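Local structure of tyrosyl-tRNA synthetase (Archaeoglobus fulgidus, 2CYB) at residues Asn13-Val18 / Gly176-Arg181; Val37-Ser42 / Met51-Leu56; Ile206-Asp211 / Glu248-Asp253; Ile266-Asp271 / Val278-Phe283. The protein probably catalyses the ATP-dependent attachment of L-tyrosine to tRNA(Tyr), passing through a tyrosyl-adenylate intermediate, and works as a homodimer. One frame throughout, in Å; residues are numbered along the deposited sequence.

Contact 1 of 4, residues Asn13-Val18 / Gly176-Arg181. With TYR (tyrosine), chain C.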
# COMPACT_ATOMS: atom_id res chain seq x y z
N ASN A 13 -7.84 -18.14 -29.78
CA ASN A 13 -8.79 -17.35 -29.02
C ASN A 13 -8.16 -16.33 -28.09
O ASN A 13 -8.81 -15.84 -27.17
CB ASN A 13 -9.73 -18.27 -28.23
CG ASN A 13 -10.72 -18.99 -29.13
OD1 ASN A 13 -11.03 -18.52 -30.22
ND2 ASN A 13 -11.23 -20.12 -28.66
N ALA A 14 -6.89 -16.02 -28.31
CA ALA A 14 -6.22 -15.02 -27.49
C ALA A 14 -6.43 -13.70 -28.21
O ALA A 14 -6.38 -13.64 -29.44
CB ALA A 14 -4.73 -15.32 -27.37
N GLU A 15 -6.67 -12.64 -27.46
CA GLU A 15 -6.86 -11.34 -28.08
C GLU A 15 -5.52 -10.66 -28.35
O GLU A 15 -5.37 -9.92 -29.32
CB GLU A 15 -7.72 -10.44 -27.18
CG GLU A 15 -7.88 -9.03 -27.71
CD GLU A 15 -8.86 -8.20 -26.91
OE1 GLU A 15 -8.95 -6.98 -27.15
OE2 GLU A 15 -9.55 -8.78 -26.04
N GLU A 16 -4.55 -10.93 -27.49
CA GLU A 16 -3.24 -10.31 -27.64
C GLU A 16 -2.15 -11.14 -26.97
O GLU A 16 -2.41 -11.85 -26.00
CB GLU A 16 -3.26 -8.91 -27.02
CG GLU A 16 -1.91 -8.23 -26.93
CD GLU A 16 -1.95 -6.95 -26.12
OE1 GLU A 16 -2.32 -7.00 -24.92
OE2 GLU A 16 -1.62 -5.88 -26.67
N VAL A 17 -0.95 -11.06 -27.53
CA VAL A 17 0.20 -11.76 -26.97
C VAL A 17 1.33 -10.74 -26.92
O VAL A 17 1.66 -10.11 -27.92
CB VAL A 17 0.63 -12.97 -27.82
CG1 VAL A 17 1.87 -13.60 -27.21
CG2 VAL A 17 -0.50 -13.99 -27.90
N VAL A 18 1.91 -10.58 -25.73
CA VAL A 18 3.00 -9.63 -25.53
C VAL A 18 4.25 -10.36 -25.06
O VAL A 18 4.41 -10.62 -23.87
CB VAL A 18 2.62 -8.58 -24.47
CG1 VAL A 18 3.73 -7.57 -24.32
CG2 VAL A 18 1.31 -7.90 -24.87
N GLY A 176 -4.20 -13.79 -18.62
CA GLY A 176 -5.31 -13.10 -17.97
C GLY A 176 -6.18 -12.39 -18.98
O GLY A 176 -5.82 -12.29 -20.16
N GLY A 177 -7.33 -11.91 -18.54
CA GLY A 177 -8.19 -11.19 -19.45
C GLY A 177 -7.46 -9.92 -19.85
O GLY A 177 -6.54 -9.48 -19.17
N ILE A 178 -7.88 -9.33 -20.96
CA ILE A 178 -7.27 -8.11 -21.46
C ILE A 178 -7.42 -6.95 -20.45
O ILE A 178 -6.74 -5.94 -20.55
CB ILE A 178 -7.89 -7.71 -22.83
CG1 ILE A 178 -7.11 -6.57 -23.46
CG2 ILE A 178 -9.34 -7.33 -22.65
CD1 ILE A 178 -5.81 -7.00 -24.09
N ASP A 179 -8.32 -7.10 -19.48
CA ASP A 179 -8.47 -6.04 -18.49
C ASP A 179 -7.31 -6.05 -17.49
O ASP A 179 -7.21 -5.16 -16.64
CB ASP A 179 -9.82 -6.13 -17.77
CG ASP A 179 -10.12 -7.50 -17.20
OD1 ASP A 179 -9.33 -8.45 -17.39
OD2 ASP A 179 -11.19 -7.62 -16.56
N GLN A 180 -6.43 -7.04 -17.60
CA GLN A 180 -5.26 -7.13 -16.72
C GLN A 180 -4.06 -6.50 -17.45
O GLN A 180 -2.95 -6.47 -16.92
CB GLN A 180 -4.90 -8.59 -16.41
CG GLN A 180 -6.03 -9.45 -15.87
CD GLN A 180 -6.64 -8.88 -14.61
OE1 GLN A 180 -5.94 -8.63 -13.63
NE2 GLN A 180 -7.95 -8.67 -14.63
N ARG A 181 -4.29 -6.00 -18.66
CA ARG A 181 -3.21 -5.46 -19.48
C ARG A 181 -2.32 -4.41 -18.82
O ARG A 181 -1.09 -4.52 -18.88
CB ARG A 181 -3.75 -4.90 -20.80
CG ARG A 181 -2.66 -4.67 -21.84
CD ARG A 181 -3.20 -4.13 -23.17
NE ARG A 181 -2.17 -4.19 -24.21
CZ ARG A 181 -1.01 -3.54 -24.15
NH1 ARG A 181 -0.72 -2.77 -23.11
NH2 ARG A 181 -0.12 -3.67 -25.13
N TYR C . -6.41 -9.26 -11.03
CA TYR C . -7.02 -10.57 -11.37
C TYR C . -8.51 -10.42 -11.68
O TYR C . -9.15 -11.44 -11.98
CB TYR C . -6.81 -11.55 -10.21
CG TYR C . -5.34 -11.81 -9.97
CD1 TYR C . -4.76 -11.58 -8.72
CD2 TYR C . -4.53 -12.30 -11.01
CE1 TYR C . -3.39 -11.83 -8.51
CE2 TYR C . -3.19 -12.54 -10.81
CZ TYR C . -2.62 -12.31 -9.57
OH TYR C . -1.28 -12.59 -9.38
OXT TYR C . -9.01 -9.28 -11.63

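Contact 2 of 4, residues Val37-Ser42 / Met51-Leu56. With TYR (tyrosine), chain C.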
# COMPACT_ATOMS: atom_id res chain seq x y z
N VAL A 37 -2.52 -18.18 -14.00
CA VAL A 37 -3.63 -17.24 -14.02
C VAL A 37 -3.94 -17.12 -12.54
O VAL A 37 -3.84 -18.10 -11.79
CB VAL A 37 -4.91 -17.76 -14.74
CG1 VAL A 37 -6.01 -16.69 -14.62
CG2 VAL A 37 -4.63 -18.03 -16.22
N GLY A 38 -4.28 -15.91 -12.12
CA GLY A 38 -4.62 -15.71 -10.73
C GLY A 38 -6.09 -15.40 -10.65
O GLY A 38 -6.63 -14.76 -11.55
N TYR A 39 -6.74 -15.86 -9.59
CA TYR A 39 -8.16 -15.60 -9.40
C TYR A 39 -8.50 -15.17 -7.98
O TYR A 39 -8.05 -15.79 -7.02
CB TYR A 39 -8.99 -16.87 -9.67
CG TYR A 39 -8.85 -17.47 -11.05
CD1 TYR A 39 -7.93 -18.51 -11.28
CD2 TYR A 39 -9.65 -17.05 -12.11
CE1 TYR A 39 -7.84 -19.12 -12.53
CE2 TYR A 39 -9.56 -17.66 -13.37
CZ TYR A 39 -8.65 -18.69 -13.57
OH TYR A 39 -8.55 -19.30 -14.80
N GLU A 40 -9.28 -14.10 -7.85
CA GLU A 40 -9.73 -13.69 -6.52
C GLU A 40 -10.81 -14.73 -6.22
O GLU A 40 -11.72 -14.91 -7.02
CB GLU A 40 -10.39 -12.31 -6.54
CG GLU A 40 -9.50 -11.16 -6.94
CD GLU A 40 -10.23 -9.83 -6.84
OE1 GLU A 40 -9.78 -8.86 -7.48
OE2 GLU A 40 -11.25 -9.76 -6.12
N PRO A 41 -10.72 -15.44 -5.08
CA PRO A 41 -11.76 -16.44 -4.81
C PRO A 41 -13.16 -15.85 -4.96
O PRO A 41 -13.47 -14.81 -4.38
CB PRO A 41 -11.44 -16.87 -3.38
CG PRO A 41 -9.95 -16.76 -3.34
CD PRO A 41 -9.70 -15.44 -4.02
N SER A 42 -14.00 -16.50 -5.76
CA SER A 42 -15.36 -16.04 -6.01
C SER A 42 -16.39 -17.12 -5.72
O SER A 42 -16.23 -18.27 -6.13
CB SER A 42 -15.51 -15.58 -7.46
OG SER A 42 -16.85 -15.25 -7.77
N MET A 51 -13.07 -19.04 -19.41
CA MET A 51 -12.35 -18.45 -20.54
C MET A 51 -10.85 -18.65 -20.33
O MET A 51 -10.14 -19.16 -21.21
CB MET A 51 -12.66 -16.95 -20.61
CG MET A 51 -11.87 -16.18 -21.64
SD MET A 51 -12.34 -16.62 -23.32
CE MET A 51 -14.06 -16.50 -23.18
N THR A 52 -10.36 -18.25 -19.16
CA THR A 52 -8.95 -18.38 -18.84
C THR A 52 -8.58 -19.80 -18.44
O THR A 52 -7.44 -20.23 -18.62
CB THR A 52 -8.52 -17.39 -17.72
OG1 THR A 52 -9.40 -17.51 -16.59
CG2 THR A 52 -8.56 -15.95 -18.24
N VAL A 53 -9.55 -20.54 -17.91
CA VAL A 53 -9.28 -21.92 -17.54
C VAL A 53 -8.99 -22.72 -18.80
O VAL A 53 -8.04 -23.52 -18.85
CB VAL A 53 -10.48 -22.55 -16.80
CG1 VAL A 53 -10.36 -24.06 -16.78
CG2 VAL A 53 -10.53 -22.01 -15.37
N GLN A 54 -9.79 -22.50 -19.84
CA GLN A 54 -9.61 -23.20 -21.11
C GLN A 54 -8.24 -22.88 -21.69
O GLN A 54 -7.59 -23.76 -22.26
CB GLN A 54 -10.71 -22.82 -22.11
CG GLN A 54 -10.54 -23.43 -23.51
CD GLN A 54 -10.63 -24.95 -23.51
OE1 GLN A 54 -9.75 -25.63 -24.05
NE2 GLN A 54 -11.68 -25.49 -22.92
N LYS A 55 -7.79 -21.64 -21.55
CA LYS A 55 -6.49 -21.26 -22.07
C LYS A 55 -5.39 -22.00 -21.31
O LYS A 55 -4.38 -22.39 -21.89
CB LYS A 55 -6.29 -19.75 -22.00
CG LYS A 55 -4.97 -19.26 -22.56
CD LYS A 55 -4.64 -19.90 -23.91
CE LYS A 55 -5.69 -19.60 -24.97
NZ LYS A 55 -5.42 -20.35 -26.25
N LEU A 56 -5.58 -22.19 -20.00
CA LEU A 56 -4.58 -22.92 -19.22
C LEU A 56 -4.52 -24.37 -19.69
O LEU A 56 -3.44 -24.96 -19.73
CB LEU A 56 -4.91 -22.87 -17.72
CG LEU A 56 -4.59 -21.55 -17.00
CD1 LEU A 56 -4.94 -21.67 -15.53
CD2 LEU A 56 -3.10 -21.21 -17.16
N TYR C . -6.41 -9.26 -11.03
CA TYR C . -7.02 -10.57 -11.37
C TYR C . -8.51 -10.42 -11.68
O TYR C . -9.15 -11.44 -11.98
CB TYR C . -6.81 -11.55 -10.21
CG TYR C . -5.34 -11.81 -9.97
CD1 TYR C . -4.76 -11.58 -8.72
CD2 TYR C . -4.53 -12.30 -11.01
CE1 TYR C . -3.39 -11.83 -8.51
CE2 TYR C . -3.19 -12.54 -10.81
CZ TYR C . -2.62 -12.31 -9.57
OH TYR C . -1.28 -12.59 -9.38
OXT TYR C . -9.01 -9.28 -11.63

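Contact 3 of 4, residues Ile206-Asp211 / Glu248-Asp253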
# COMPACT_ATOMS: atom_id res chain seq x y z
N ILE A 206 -12.51 -10.03 -23.19
CA ILE A 206 -13.48 -9.93 -22.10
C ILE A 206 -14.85 -10.33 -22.66
O ILE A 206 -15.33 -9.74 -23.62
CB ILE A 206 -13.56 -8.48 -21.56
CG1 ILE A 206 -12.20 -8.06 -21.01
CG2 ILE A 206 -14.64 -8.39 -20.50
CD1 ILE A 206 -11.62 -9.00 -19.97
N LEU A 207 -15.47 -11.34 -22.05
CA LEU A 207 -16.77 -11.82 -22.50
C LEU A 207 -17.92 -10.89 -22.16
O LEU A 207 -18.10 -10.52 -21.01
CB LEU A 207 -17.07 -13.19 -21.89
CG LEU A 207 -16.33 -14.41 -22.40
CD1 LEU A 207 -16.79 -15.63 -21.61
CD2 LEU A 207 -16.61 -14.60 -23.90
N VAL A 208 -18.69 -10.50 -23.17
CA VAL A 208 -19.84 -9.64 -22.91
C VAL A 208 -20.90 -10.51 -22.26
O VAL A 208 -20.88 -11.74 -22.40
CB VAL A 208 -20.40 -9.03 -24.22
CG1 VAL A 208 -19.29 -8.29 -24.94
CG2 VAL A 208 -20.99 -10.12 -25.10
N GLY A 209 -21.81 -9.88 -21.53
CA GLY A 209 -22.86 -10.63 -20.86
C GLY A 209 -23.92 -11.13 -21.83
O GLY A 209 -23.95 -10.72 -22.99
N LEU A 210 -24.78 -12.02 -21.35
CA LEU A 210 -25.85 -12.62 -22.15
C LEU A 210 -26.78 -11.62 -22.84
O LEU A 210 -27.42 -11.97 -23.84
CB LEU A 210 -26.66 -13.57 -21.28
CG LEU A 210 -25.88 -14.79 -20.78
CD1 LEU A 210 -26.72 -15.59 -19.79
CD2 LEU A 210 -25.48 -15.66 -21.97
N ASP A 211 -26.86 -10.40 -22.32
CA ASP A 211 -27.72 -9.37 -22.91
C ASP A 211 -26.97 -8.50 -23.91
O ASP A 211 -27.54 -7.54 -24.45
CB ASP A 211 -28.31 -8.48 -21.81
CG ASP A 211 -27.25 -8.00 -20.83
OD1 ASP A 211 -26.11 -7.75 -21.26
OD2 ASP A 211 -27.58 -7.85 -19.63
N GLU A 248 -19.53 -9.71 -30.54
CA GLU A 248 -20.34 -9.30 -29.40
C GLU A 248 -21.59 -10.16 -29.29
O GLU A 248 -22.54 -9.80 -28.60
CB GLU A 248 -20.74 -7.82 -29.51
CG GLU A 248 -21.44 -7.28 -28.26
CD GLU A 248 -22.08 -5.91 -28.47
OE1 GLU A 248 -21.36 -4.95 -28.82
OE2 GLU A 248 -23.32 -5.80 -28.28
N ASN A 249 -21.60 -11.30 -29.99
CA ASN A 249 -22.74 -12.21 -29.93
C ASN A 249 -22.42 -13.23 -28.84
O ASN A 249 -21.59 -14.12 -29.04
CB ASN A 249 -22.96 -12.90 -31.28
CG ASN A 249 -24.27 -13.68 -31.33
OD1 ASN A 249 -25.00 -13.64 -32.33
ND2 ASN A 249 -24.57 -14.41 -30.26
N PRO A 250 -23.08 -13.10 -27.68
CA PRO A 250 -22.92 -13.97 -26.51
C PRO A 250 -23.03 -15.46 -26.78
O PRO A 250 -22.29 -16.26 -26.20
CB PRO A 250 -24.04 -13.49 -25.58
CG PRO A 250 -24.20 -12.06 -25.96
CD PRO A 250 -24.14 -12.11 -27.45
N ILE A 251 -23.96 -15.84 -27.64
CA ILE A 251 -24.14 -17.25 -27.96
C ILE A 251 -23.00 -17.76 -28.84
O ILE A 251 -22.47 -18.85 -28.60
CB ILE A 251 -25.50 -17.47 -28.66
CG1 ILE A 251 -26.62 -16.92 -27.78
CG2 ILE A 251 -25.74 -18.95 -28.93
CD1 ILE A 251 -26.60 -17.46 -26.36
N LEU A 252 -22.63 -16.98 -29.85
CA LEU A 252 -21.54 -17.36 -30.72
C LEU A 252 -20.26 -17.46 -29.90
O LEU A 252 -19.43 -18.34 -30.13
CB LEU A 252 -21.35 -16.34 -31.84
CG LEU A 252 -22.24 -16.54 -33.07
CD1 LEU A 252 -21.96 -15.45 -34.08
CD2 LEU A 252 -21.97 -17.92 -33.67
N ASP A 253 -20.12 -16.57 -28.92
CA ASP A 253 -18.95 -16.57 -28.06
C ASP A 253 -18.83 -17.87 -27.28
O ASP A 253 -17.74 -18.41 -27.14
CB ASP A 253 -18.97 -15.38 -27.09
CG ASP A 253 -18.61 -14.07 -27.76
OD1 ASP A 253 -18.83 -13.00 -27.15
OD2 ASP A 253 -18.10 -14.10 -28.90
O HOH W 1 -17.70 -11.05 -25.94
O HOH W 2 -19.72 -13.52 -24.48

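Contact 4 of 4, residues Ile266-Asp271 / Val278-Phe283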
# COMPACT_ATOMS: atom_id res chain seq x y z
N ILE A 266 -19.48 -29.10 -33.18
CA ILE A 266 -20.78 -28.95 -32.55
C ILE A 266 -21.88 -29.33 -33.54
O ILE A 266 -21.94 -28.80 -34.65
CB ILE A 266 -20.99 -27.52 -32.03
CG1 ILE A 266 -22.39 -27.39 -31.41
CG2 ILE A 266 -20.79 -26.52 -33.17
CD1 ILE A 266 -22.65 -26.03 -30.77
N VAL A 267 -22.72 -30.26 -33.12
CA VAL A 267 -23.83 -30.71 -33.95
C VAL A 267 -25.04 -29.85 -33.61
O VAL A 267 -25.44 -29.75 -32.45
CB VAL A 267 -24.16 -32.19 -33.68
CG1 VAL A 267 -25.38 -32.61 -34.48
CG2 VAL A 267 -22.97 -33.06 -34.03
N VAL A 268 -25.62 -29.23 -34.62
CA VAL A 268 -26.80 -28.40 -34.43
C VAL A 268 -27.99 -29.15 -35.02
O VAL A 268 -28.19 -29.14 -36.23
CB VAL A 268 -26.63 -27.05 -35.14
CG1 VAL A 268 -27.87 -26.20 -34.95
CG2 VAL A 268 -25.41 -26.33 -34.60
N GLU A 269 -28.76 -29.81 -34.16
CA GLU A 269 -29.92 -30.54 -34.64
C GLU A 269 -30.97 -29.53 -35.07
O GLU A 269 -31.18 -28.51 -34.40
CB GLU A 269 -30.48 -31.44 -33.53
CG GLU A 269 -29.43 -32.31 -32.86
CD GLU A 269 -30.02 -33.41 -32.00
OE1 GLU A 269 -31.07 -33.19 -31.37
OE2 GLU A 269 -29.43 -34.51 -31.95
N ARG A 270 -31.62 -29.80 -36.20
CA ARG A 270 -32.65 -28.89 -36.71
C ARG A 270 -33.73 -29.68 -37.42
O ARG A 270 -33.49 -30.78 -37.89
CB ARG A 270 -32.06 -27.91 -37.73
CG ARG A 270 -30.96 -27.00 -37.22
CD ARG A 270 -30.56 -26.01 -38.31
NE ARG A 270 -29.98 -26.67 -39.48
CZ ARG A 270 -29.44 -26.03 -40.51
NH1 ARG A 270 -29.40 -24.70 -40.52
NH2 ARG A 270 -28.93 -26.72 -41.52
N ASP A 271 -34.93 -29.10 -37.50
CA ASP A 271 -36.01 -29.76 -38.21
C ASP A 271 -35.61 -29.74 -39.68
O ASP A 271 -34.84 -28.87 -40.10
CB ASP A 271 -37.33 -29.01 -38.04
CG ASP A 271 -37.87 -29.08 -36.63
OD1 ASP A 271 -37.59 -30.08 -35.93
OD2 ASP A 271 -38.59 -28.15 -36.22
N VAL A 278 -26.96 -30.29 -38.81
CA VAL A 278 -25.74 -29.86 -39.45
C VAL A 278 -24.63 -29.90 -38.41
O VAL A 278 -24.88 -29.67 -37.22
CB VAL A 278 -25.88 -28.43 -40.01
CG1 VAL A 278 -26.26 -27.46 -38.90
CG2 VAL A 278 -24.58 -28.00 -40.68
N GLU A 279 -23.42 -30.21 -38.85
CA GLU A 279 -22.28 -30.28 -37.94
C GLU A 279 -21.22 -29.28 -38.35
O GLU A 279 -20.93 -29.11 -39.54
CB GLU A 279 -21.70 -31.69 -37.94
CG GLU A 279 -20.55 -31.90 -36.97
CD GLU A 279 -19.98 -33.31 -37.03
OE1 GLU A 279 -19.46 -33.69 -38.10
OE2 GLU A 279 -20.04 -34.03 -36.01
N TYR A 280 -20.64 -28.60 -37.37
CA TYR A 280 -19.59 -27.63 -37.64
C TYR A 280 -18.31 -28.08 -36.98
O TYR A 280 -18.27 -28.32 -35.77
CB TYR A 280 -20.00 -26.24 -37.14
CG TYR A 280 -21.22 -25.70 -37.84
CD1 TYR A 280 -22.49 -25.82 -37.27
CD2 TYR A 280 -21.11 -25.08 -39.09
CE1 TYR A 280 -23.62 -25.34 -37.92
CE2 TYR A 280 -22.24 -24.59 -39.75
CZ TYR A 280 -23.49 -24.73 -39.15
OH TYR A 280 -24.61 -24.25 -39.80
N ALA A 281 -17.26 -28.20 -37.79
CA ALA A 281 -15.96 -28.65 -37.30
C ALA A 281 -15.06 -27.49 -36.90
O ALA A 281 -13.98 -27.70 -36.35
CB ALA A 281 -15.28 -29.51 -38.36
N SER A 282 -15.48 -26.27 -37.20
CA SER A 282 -14.68 -25.10 -36.85
C SER A 282 -15.62 -23.92 -36.61
O SER A 282 -16.75 -23.91 -37.10
CB SER A 282 -13.70 -24.75 -37.97
OG SER A 282 -14.38 -24.16 -39.06
N PHE A 283 -15.14 -22.93 -35.87
CA PHE A 283 -15.97 -21.77 -35.59
C PHE A 283 -16.16 -20.93 -36.84
O PHE A 283 -17.23 -20.36 -37.04
CB PHE A 283 -15.34 -20.90 -34.49
CG PHE A 283 -16.11 -19.64 -34.23
CD1 PHE A 283 -15.70 -18.44 -34.78
CD2 PHE A 283 -17.29 -19.67 -33.49
CE1 PHE A 283 -16.45 -17.28 -34.62
CE2 PHE A 283 -18.05 -18.52 -33.32
CZ PHE A 283 -17.63 -17.32 -33.89

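Contact 1 of 4, residues Asn13-Val18 / Gly176-Arg181
The charged part of this contact is a salt bridge between E16 and R181. The two side chains cross at about a right angle, with carboxylate and guanidinium planes 50° apart. R181 NH2 donates to E16 OE2 at 3.1 Å, on the syn side but tilted from the carboxylate plane, and nearly in the guanidinium plane. R181 NE lies 2.9 Å from E16 OE1, but its bonds to both oxygens are weak. H203 ND1 also hydrogen-bonds E16 OE1, so the carboxylate has two basic partners. A leucine in place of R181 would probably leave the E16 carboxylate without its charged mate, with H203 still bonded to OE1.

The van der Waals part is I178, whose methyls lie against the two carboxylates. Its chi1 of -171° sends CG1 toward the glutamates, and chi2 then turns CD1 to 3.6 Å from E16 OE1. I178 CG2 meets E15 OE2 at 3.7 Å.

The ligand part belongs to Q180. Q180 OE1 accepts from the amino N of the bound tyrosine at 2.7 Å.

E15 and E16 form a classic beta bulge opposite H203. Strand 200-204 runs between strands 16-18 and 173-177, and the salt bridge reaches past it to the start of helix 181-190.

Contact 2 of 4, residues Val37-Ser42 / Met51-Leu56
Y39 and V37 pack on T52, V53 and L56 in a buried strand-to-helix contact. It joins strand 34-39 to helix 47-61, the first two elements of a beta-alpha-beta unit completed by strand 65-70. This belongs to the Rossmann fold of class I synthetases. The short axes are 9.9 Å apart and run roughly antiparallel, at 149°.

The polar link is between two hydroxyls. Y39 OH and T52 OG1 are 2.7 Å apart and hydrogen-bonded, and either could be the donor. OG1 sits at the ring edge, near its plane. The T52 torsion (chi1 52°) places OG1 between its own backbone N and carbonyl carbon, where it also hydrogen-bonds H49 O, earlier in the same helix. V53 CG2 comes within 3.4 Å of Y39 OH.

The apolar half is V37 against L56. V37 CG2 enters the fork of the leucine, 3.6 Å from L56 CG and about as near both of its methyls. V37 CG1, the other branch, meets T52 OG1 at 4.0 Å. The same CG1 lies over one face of the Y39 ring, toward its rim.

Between these two residues, G38 belongs to the tyrosine pocket. G38 O is 3.3 Å from the ligand CD2, and a side chain on G38 would collide with the ligand ring. P41 and S42 begin the HIGH motif. Y39 also meets F97 and V68.

The chemistry is an apolar core with one hydroxyl pair inside it. The hydroxyls bond each other, and T52 OG1 also bonds H49 O, which probably offsets the cost of burying them.

Contact 3 of 4, residues Ile206-Asp211 / Glu248-Asp253
V208 lies nearly perpendicular to P250, and their meeting is the centre of this contact. V208 CG2 touches P250 CG at 3.8 Å. The valine torsion (chi1 -56°) puts CG2 between its backbone N and carbonyl carbon, and from there it also reaches E248 O. V208 CG1, the other branch, meets the E248 chain at CG, 4.1 Å away. P250 presents its ring to the backbone as well. Its CG lies 3.3 Å from G209 O, and its CB packs near L210 CA.

L207 and D253 run alongside each other, pointing opposite ways. L207 CD2 comes to 4.0 Å from D253 CB, so the leucine touches the methylene of the aspartate.

The carboxylate of D253 works through water. One water accepts from V208 N and donates to D253 OD1 at 2.6 Å. A second donates to V208 O at 3.0 Å and to the same D253 OD1.

The segments join the loop after strand 200-204 to the first turn of helix 250-263. I251, on that turn, packs on helices 229-237 and 297-319.

The direct touches are made by carbons, some of them on backbone carbonyl oxygens. Two waters tie both polar backbone atoms of V208 to one carboxylate oxygen. Charge on D253 would probably strengthen both water bonds.

Contact 4 of 4, residues Ile266-Asp271 / Val278-Phe283
The Y280 ring has V268 at its edge: V268 CG2 lies in the ring plane, 3.9 Å from Y280 CE1. The R270 guanidinium is met over a face. V278 CG1 stands 3.6 Å above its plane, offset toward the rim. The arginine bends at chi3 (-64°), which folds its end back over the valine. There NE hydrogen-bonds G276 O, in the turn between the strands. With the guanidinium gone, as in an alanine here, V278 CG1 would probably lose the group packed on it and G276 O this donor.

The backbone is a two-stranded antiparallel hairpin. I266 with Y280 and V268 with V278 are hydrogen-bonded pairs; V267 with E279 is a non-hydrogen-bonded pair. The straightest carbonyl approach is V268 N to V278 O, 2.7 Å long, with a C=O...N angle of 176°. V278 N returns to V268 O at 3.1 Å from above the carbonyl plane.

I266, V268, V278 and Y280 share one face of the sheet. I266 CG2 packs on Y280 CB at 4.1 Å. This face meets helices 283-292 and 297-319. V267 and E279 are on the other face, with V267 CG2 at 3.7 Å from E279 OE2.

One face is thus largely apolar and packs against the helices, with Y280 OH hydrogen-bonded to D289 OD2. The other carries the carboxylate of E279 on the more exposed side.

In the fold
Along the chain, contact 2 is nested inside the loop closed by contact 1; contacts 3 and 4 follow in series. Contacts 1 and 2 share the mixed sheet through neighbouring strands 173-177 and 34-39. Their centres are about 12 Å apart, and both touch the bound tyrosine. Contact 3 lies about 17 Å from contact 1 and about 18 Å from contact 2, centre to centre. I206 packs on I178 and D179, and L207 packs on M51. Contact 4 is more peripheral, about 19 Å from contact 3 by centres, and L252 meets F283 between them. The contacts thus extend from the tyrosine-binding Rossmann core to helix 250-263, which leads directly into the outlying hairpin.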